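Local coordinates for aminoglycoside 3'-phosphotransferase AphA1-IAB (Acinetobacter baumannii, PDB 4FEW), which phosphorylates the 3'-hydroxyl of kanamycin and related aminoglycosides at the expense of ATP, thereby conferring resistance to these antibiotics, at residues 50-55 and 99-104. Sequence-based numbering, arbitrary orientation.
With PP2 (1-tert-butyl-3-(4-chloro-phenyl)-1H-pyrazolo[3,4-D]pyrimidin-4-ylamine), chain H.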
loop_
_atom_site.group_PDB
_atom_site.type_symbol
_atom_site.label_atom_id
_atom_site.label_comp_id
_atom_site.label_asym_id
_atom_site.label_seq_id
_atom_site.Cartn_x
_atom_site.Cartn_y
_atom_site.Cartn_z
ATOM N N ALA A 50 -4.081 14.682 -22.151
ATOM C CA ALA A 50 -3.189 13.698 -21.570
ATOM C C ALA A 50 -3.562 13.492 -20.111
ATOM O O ALA A 50 -3.885 14.453 -19.410
ATOM C CB ALA A 50 -1.747 14.143 -21.713
ATOM N N PRO A 51 -3.528 12.232 -19.651
ATOM C CA PRO A 51 -3.962 11.908 -18.285
ATOM C C PRO A 51 -2.997 12.445 -17.240
ATOM O O PRO A 51 -1.823 12.662 -17.535
ATOM C CB PRO A 51 -3.939 10.375 -18.266
ATOM C CG PRO A 51 -2.911 10.004 -19.297
ATOM C CD PRO A 51 -3.043 11.045 -20.380
ATOM N N GLU A 52 -3.501 12.671 -16.035
ATOM C CA GLU A 52 -2.646 12.984 -14.904
ATOM C C GLU A 52 -1.715 11.799 -14.674
ATOM O O GLU A 52 -2.149 10.648 -14.763
ATOM C CB GLU A 52 -3.505 13.223 -13.664
ATOM C CG GLU A 52 -2.726 13.553 -12.407
ATOM C CD GLU A 52 -3.632 13.921 -11.245
ATOM O OE1 GLU A 52 -4.323 13.024 -10.714
ATOM O OE2 GLU A 52 -3.660 15.111 -10.865
ATOM N N LEU A 53 -0.442 12.076 -14.392
ATOM C CA LEU A 53 0.513 11.015 -14.043
ATOM C C LEU A 53 1.091 11.212 -12.648
ATOM O O LEU A 53 1.039 12.312 -12.089
ATOM C CB LEU A 53 1.677 10.975 -15.038
ATOM C CG LEU A 53 1.343 10.871 -16.521
ATOM C CD1 LEU A 53 2.608 10.865 -17.357
ATOM C CD2 LEU A 53 0.528 9.614 -16.765
ATOM N N PHE A 54 1.656 10.142 -12.096
ATOM C CA PHE A 54 2.493 10.263 -10.909
ATOM C C PHE A 54 3.887 9.730 -11.195
ATOM O O PHE A 54 4.041 8.720 -11.877
ATOM C CB PHE A 54 1.871 9.551 -9.707
ATOM C CG PHE A 54 0.808 10.364 -9.013
ATOM C CD1 PHE A 54 1.150 11.283 -8.035
ATOM C CD2 PHE A 54 -0.530 10.222 -9.352
ATOM C CE1 PHE A 54 0.175 12.049 -7.405
ATOM C CE2 PHE A 54 -1.507 10.970 -8.722
ATOM C CZ PHE A 54 -1.155 11.893 -7.751
ATOM N N LEU A 55 4.899 10.432 -10.694
ATOM C CA LEU A 55 6.277 9.958 -10.772
ATOM C C LEU A 55 6.848 9.788 -9.369
ATOM O O LEU A 55 6.834 10.718 -8.571
ATOM C CB LEU A 55 7.138 10.928 -11.583
ATOM C CG LEU A 55 8.620 10.579 -11.749
ATOM C CD1 LEU A 55 8.797 9.261 -12.488
ATOM C CD2 LEU A 55 9.341 11.698 -12.484
ATOM N N THR A 99 3.537 6.349 -13.254
ATOM C CA THR A 99 2.258 5.659 -13.387
ATOM C C THR A 99 1.145 6.621 -13.776
ATOM O O THR A 99 1.260 7.819 -13.553
ATOM C CB THR A 99 1.866 4.946 -12.085
ATOM O OG1 THR A 99 1.740 5.908 -11.027
ATOM C CG2 THR A 99 2.932 3.928 -11.710
ATOM N N THR A 100 0.072 6.093 -14.368
ATOM C CA THR A 100 -1.129 6.895 -14.613
ATOM C C THR A 100 -1.928 7.013 -13.327
ATOM O O THR A 100 -2.058 6.046 -12.579
ATOM C CB THR A 100 -2.051 6.294 -15.701
ATOM O OG1 THR A 100 -2.627 5.069 -15.224
ATOM C CG2 THR A 100 -1.288 6.056 -17.007
ATOM N N ALA A 101 -2.456 8.204 -13.070
ATOM C CA ALA A 101 -3.229 8.433 -11.860
ATOM C C ALA A 101 -4.585 7.762 -11.982
ATOM O O ALA A 101 -5.136 7.637 -13.072
ATOM C CB ALA A 101 -3.392 9.943 -11.591
ATOM N N ILE A 102 -5.106 7.298 -10.857
ATOM C CA ILE A 102 -6.497 6.919 -10.783
ATOM C C ILE A 102 -7.272 8.162 -10.369
ATOM O O ILE A 102 -7.089 8.672 -9.267
ATOM C CB ILE A 102 -6.700 5.810 -9.760
ATOM C CG1 ILE A 102 -5.889 4.579 -10.162
ATOM C CG2 ILE A 102 -8.176 5.466 -9.646
ATOM C CD1 ILE A 102 -6.053 3.433 -9.207
ATOM N N PRO A 103 -8.121 8.671 -11.265
ATOM C CA PRO A 103 -8.857 9.907 -10.970
ATOM C C PRO A 103 -9.773 9.763 -9.758
ATOM O O PRO A 103 -10.317 8.689 -9.524
ATOM C CB PRO A 103 -9.669 10.159 -12.249
ATOM C CG PRO A 103 -9.735 8.835 -12.944
ATOM C CD PRO A 103 -8.496 8.073 -12.559
ATOM N N GLY A 104 -9.916 10.832 -8.983
ATOM C CA GLY A 104 -10.831 10.836 -7.855
ATOM C C GLY A 104 -10.193 11.239 -6.538
ATOM O O GLY A 104 -9.119 11.845 -6.509
HETATM C C1 PP2 H . -1.300 7.761 -6.774
HETATM N N2 PP2 H . -1.158 6.884 -7.781
HETATM C C3 PP2 H . -2.119 6.732 -8.664
HETATM N N4 PP2 H . -3.241 7.423 -8.579
HETATM C C5 PP2 H . -3.460 8.306 -7.601
HETATM C C6 PP2 H . -2.465 8.506 -6.641
HETATM C C8 PP2 H . -2.234 9.286 -5.495
HETATM N N9 PP2 H . -1.022 8.969 -5.039
HETATM N N10 PP2 H . -0.502 8.114 -5.763
HETATM C C11 PP2 H . -3.058 10.233 -4.889
HETATM C C12 PP2 H . -4.317 10.567 -5.364
HETATM C C13 PP2 H . -5.098 11.521 -4.736
HETATM C C14 PP2 H . -4.610 12.164 -3.610
HETATM C C15 PP2 H . -3.347 11.849 -3.120
HETATM C C16 PP2 H . -2.573 10.889 -3.763
HETATM C C22 PP2 H . 0.847 7.546 -5.500
HETATM C C23 PP2 H . 1.783 7.922 -6.642
HETATM C C24 PP2 H . 1.329 8.131 -4.174
HETATM C C25 PP2 H . 0.740 6.017 -5.371
HETATM N N25 PP2 H . -4.622 8.945 -7.618
HETATM CL CL PP2 H . -5.585 13.353 -2.823
HETATM O O HOH W 1 -5.144 9.142 -15.074
HETATM O O HOH W 2 4.322 6.405 -9.704
#
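Phe54 meets the methyl of Ala101 at its ring edge and gives one face to the bound pyrazolopyrimidine inhibitor PP2, so that a strand contact doubles as part of a ligand pocket. Ala101 CB lies near the ring plane, 3.6 Å from Phe54 CE2, while PP2 C6 comes within 3.4 Å of the same carbon. With CG anti to the carbonyl carbon (chi1 -81°), the ring projects from the sheet surface that also carries Thr99, and its face lies against the PP2 heterocycle, nearly parallel and offset, with C1 over the rim. Phe54 and Thr99 form an antiparallel hydrogen-bonded pair, each N-H reaching the other's carbonyl O, and Ala101 N continues the ladder past the end of strand 94-100 with a 3.0 Å bond to Glu52 O.

This is the kinase-like architecture of the aminoglycoside phosphotransferases: the segment following strand 94-100, the fifth in sequence of the N-terminal sheet, beside strand 53-59, corresponds to the inter-lobe hinge of protein kinases. There Ile102 N donates to PP2 N4 at 2.9 Å and PP2 N25 donates to Ile102 O at 3.0 Å; both bonds fall on one residue, where kinase hinges usually hold adenine with two.

On the flank of Ala101, the extended chain of Glu52 runs alongside the methyl, its OE1 3.3 Å from CB, while OE2 forms a salt bridge with Arg43. Leu53 CD2 packs against Thr100, 3.8 Å from its CA.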